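Local coordinates for oligopeptide-binding protein AppA (Bacillus subtilis, PDB 1XOC) that binds oligopeptides as the solute-binding component of an ABC-type permease, whose transport activity can replace the Opp system in sporulation and genetic competence, at residues Lys191-Lys194 and Tyr198-Leu201. Numbering follows the deposited sequence.
Sequences KEWK and YIKL
Glu192 and Lys200 pair through two backbone hydrogen bonds in a beta hairpin whose strands 191-194 and 198-201 run antiparallel, 177° between their axes. Lys200 O also accepts from Lys191 N, 3.0 Å away, and this double acceptance, with Lys191 and Glu192 both opposite Lys200, defines a classic beta bulge. A second hydrogen-bonded pair, Lys194 with Tyr198, lies beside the turn. On the face bearing Glu192 and Tyr198, with CG between the backbone N and the carbonyl carbon (chi1 63°), the Tyr198 ring leans along the sheet toward Lys200, bringing its OH to Glu192. Tyr198 OH donates to Glu192 OE1 at 2.9 Å, meeting it from above the carboxylate plane; carboxylate and ring stand nearly perpendicular, at 88°. Lys194 CB lies over a face of the same ring, 3.8 Å from the Tyr198 centroid, a CH-pi contact. Were Tyr198 cut back to an alanine, the Glu192 carboxylate would probably lose this donor and Lys194 CB the ring it packs on. Further along, Lys191 and Lys200 run side by side, their aliphatic chains in contact, which brings Lys191 NZ and Lys200 NZ to 4.2 Å, probably a mildly unfavourable approach of like charges. On the other face, Ile199 CG1 sits over the five-membered ring of Trp193, 3.6 Å from its centroid. Glu31 accepts from the indole NE1, and Lys180 makes a cation-pi contact with the ring. Strand 188-194 is an outermost strand of a mixed four-stranded sheet; strand 198-203 pairs on its other side with strand 216-221, while Leu201 packs on helix 43-52.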
ATOM      1  N   LYS A 191     -13.089  19.801  -2.838  1.00 30.91           N
ATOM      2  CA  LYS A 191     -13.133  21.229  -3.151  1.00 31.86           C
ATOM      3  C   LYS A 191     -12.148  21.630  -4.255  1.00 31.33           C
ATOM      4  O   LYS A 191     -12.527  22.302  -5.205  1.00 31.53           O
ATOM      5  CB  LYS A 191     -12.887  22.043  -1.883  1.00 31.80           C
ATOM      6  CG  LYS A 191     -12.996  23.547  -2.105  1.00 33.82           C
ATOM      7  CD  LYS A 191     -12.681  24.352  -0.854  1.00 37.00           C
ATOM      8  CE  LYS A 191     -13.132  25.780  -1.024  1.00 40.16           C
ATOM      9  NZ  LYS A 191     -12.799  26.297  -2.400  1.00 44.44           N
ATOM     10  N   GLU A 192     -10.878  21.269  -4.114  1.00 30.63           N
ATOM     11  CA  GLU A 192      -9.844  21.752  -5.020  1.00 31.57           C
ATOM     12  C   GLU A 192      -8.626  20.845  -4.978  1.00 30.98           C
ATOM     13  O   GLU A 192      -8.307  20.303  -3.923  1.00 29.89           O
ATOM     14  CB  GLU A 192      -9.417  23.138  -4.590  1.00 31.71           C
ATOM     15  CG  GLU A 192      -8.440  23.764  -5.576  1.00 33.14           C
ATOM     16  CD  GLU A 192      -7.925  25.140  -5.151  1.00 35.73           C
ATOM     17  OE1 GLU A 192      -8.170  25.552  -3.978  1.00 40.98           O
ATOM     18  OE2 GLU A 192      -7.276  25.806  -6.014  1.00 43.67           O
ATOM     19  N   TRP A 193      -7.998  20.645  -6.129  1.00 30.72           N
ATOM     20  CA  TRP A 193      -6.686  20.007  -6.213  1.00 29.91           C
ATOM     21  C   TRP A 193      -5.760  20.923  -7.018  1.00 30.03           C
ATOM     22  O   TRP A 193      -5.848  21.015  -8.258  1.00 31.27           O
ATOM     23  CB  TRP A 193      -6.795  18.612  -6.827  1.00 29.33           C
ATOM     24  CG  TRP A 193      -5.509  17.844  -6.951  1.00 28.37           C
ATOM     25  CD1 TRP A 193      -4.252  18.216  -6.533  1.00 29.83           C
ATOM     26  CD2 TRP A 193      -5.368  16.556  -7.532  1.00 27.66           C
ATOM     27  NE1 TRP A 193      -3.339  17.212  -6.833  1.00 30.34           N
ATOM     28  CE2 TRP A 193      -4.001  16.184  -7.439  1.00 29.34           C
ATOM     29  CE3 TRP A 193      -6.270  15.659  -8.114  1.00 29.35           C
ATOM     30  CZ2 TRP A 193      -3.527  14.944  -7.903  1.00 30.40           C
ATOM     31  CZ3 TRP A 193      -5.793  14.443  -8.584  1.00 31.02           C
ATOM     32  CH2 TRP A 193      -4.427  14.110  -8.500  1.00 30.81           C
ATOM     33  N   LYS A 194      -4.926  21.650  -6.284  1.00 30.09           N
ATOM     34  CA  LYS A 194      -3.904  22.511  -6.868  1.00 30.07           C
ATOM     35  C   LYS A 194      -2.685  21.623  -7.074  1.00 30.03           C
ATOM     36  O   LYS A 194      -2.047  21.184  -6.094  1.00 29.26           O
ATOM     37  CB  LYS A 194      -3.605  23.659  -5.929  1.00 31.76           C
ATOM     38  CG  LYS A 194      -2.602  24.629  -6.536  1.00 33.13           C
ATOM     39  CD  LYS A 194      -3.006  26.110  -6.537  1.00 38.42           C
ATOM     40  CE  LYS A 194      -2.438  26.769  -7.799  1.00 39.60           C
ATOM     41  NZ  LYS A 194      -2.619  28.244  -7.918  1.00 42.22           N
ATOM     42  N   TYR A 198      -1.608  20.946  -3.085  1.00 28.66           N
ATOM     43  CA  TYR A 198      -2.571  20.428  -2.094  1.00 29.53           C
ATOM     44  C   TYR A 198      -3.882  19.961  -2.690  1.00 30.20           C
ATOM     45  O   TYR A 198      -4.274  20.354  -3.754  1.00 30.16           O
ATOM     46  CB  TYR A 198      -2.893  21.498  -1.031  1.00 30.65           C
ATOM     47  CG  TYR A 198      -3.560  22.727  -1.604  1.00 29.79           C
ATOM     48  CD1 TYR A 198      -2.827  23.846  -1.931  1.00 32.18           C
ATOM     49  CD2 TYR A 198      -4.937  22.753  -1.822  1.00 31.84           C
ATOM     50  CE1 TYR A 198      -3.447  24.955  -2.465  1.00 31.87           C
ATOM     51  CE2 TYR A 198      -5.563  23.875  -2.348  1.00 33.06           C
ATOM     52  CZ  TYR A 198      -4.816  24.954  -2.664  1.00 31.75           C
ATOM     53  OH  TYR A 198      -5.443  26.075  -3.203  1.00 34.92           O
ATOM     54  N   ILE A 199      -4.561  19.128  -1.919  1.00 29.71           N
ATOM     55  CA  ILE A 199      -5.940  18.734  -2.167  1.00 31.00           C
ATOM     56  C   ILE A 199      -6.724  19.202  -0.943  1.00 31.17           C
ATOM     57  O   ILE A 199      -6.389  18.830   0.188  1.00 31.79           O
ATOM     58  CB  ILE A 199      -6.070  17.213  -2.294  1.00 31.36           C
ATOM     59  CG1 ILE A 199      -5.275  16.749  -3.522  1.00 33.28           C
ATOM     60  CG2 ILE A 199      -7.536  16.811  -2.377  1.00 31.06           C
ATOM     61  CD1 ILE A 199      -5.016  15.306  -3.593  1.00 34.58           C
ATOM     62  N   LYS A 200      -7.768  19.982  -1.174  1.00 31.38           N
ATOM     63  CA  LYS A 200      -8.625  20.491  -0.102  1.00 31.37           C
ATOM     64  C   LYS A 200      -9.990  19.832  -0.168  1.00 29.86           C
ATOM     65  O   LYS A 200     -10.612  19.769  -1.227  1.00 29.63           O
ATOM     66  CB  LYS A 200      -8.789  22.008  -0.238  1.00 31.79           C
ATOM     67  CG  LYS A 200      -9.420  22.652   1.011  1.00 34.92           C
ATOM     68  CD  LYS A 200      -9.392  24.139   0.862  1.00 37.14           C
ATOM     69  CE  LYS A 200     -10.335  24.866   1.825  1.00 39.90           C
ATOM     70  NZ  LYS A 200     -10.739  26.193   1.243  1.00 43.10           N
ATOM     71  N   LEU A 201     -10.418  19.278   0.966  1.00 30.30           N
ATOM     72  CA  LEU A 201     -11.737  18.674   1.138  1.00 30.24           C
ATOM     73  C   LEU A 201     -12.517  19.364   2.264  1.00 29.96           C
ATOM     74  O   LEU A 201     -11.913  19.877   3.215  1.00 30.22           O
ATOM     75  CB  LEU A 201     -11.608  17.198   1.507  1.00 30.62           C
ATOM     76  CG  LEU A 201     -10.652  16.301   0.706  1.00 30.86           C
ATOM     77  CD1 LEU A 201     -10.671  14.907   1.233  1.00 34.21           C
ATOM     78  CD2 LEU A 201     -10.984  16.227  -0.756  1.00 32.74           C
TER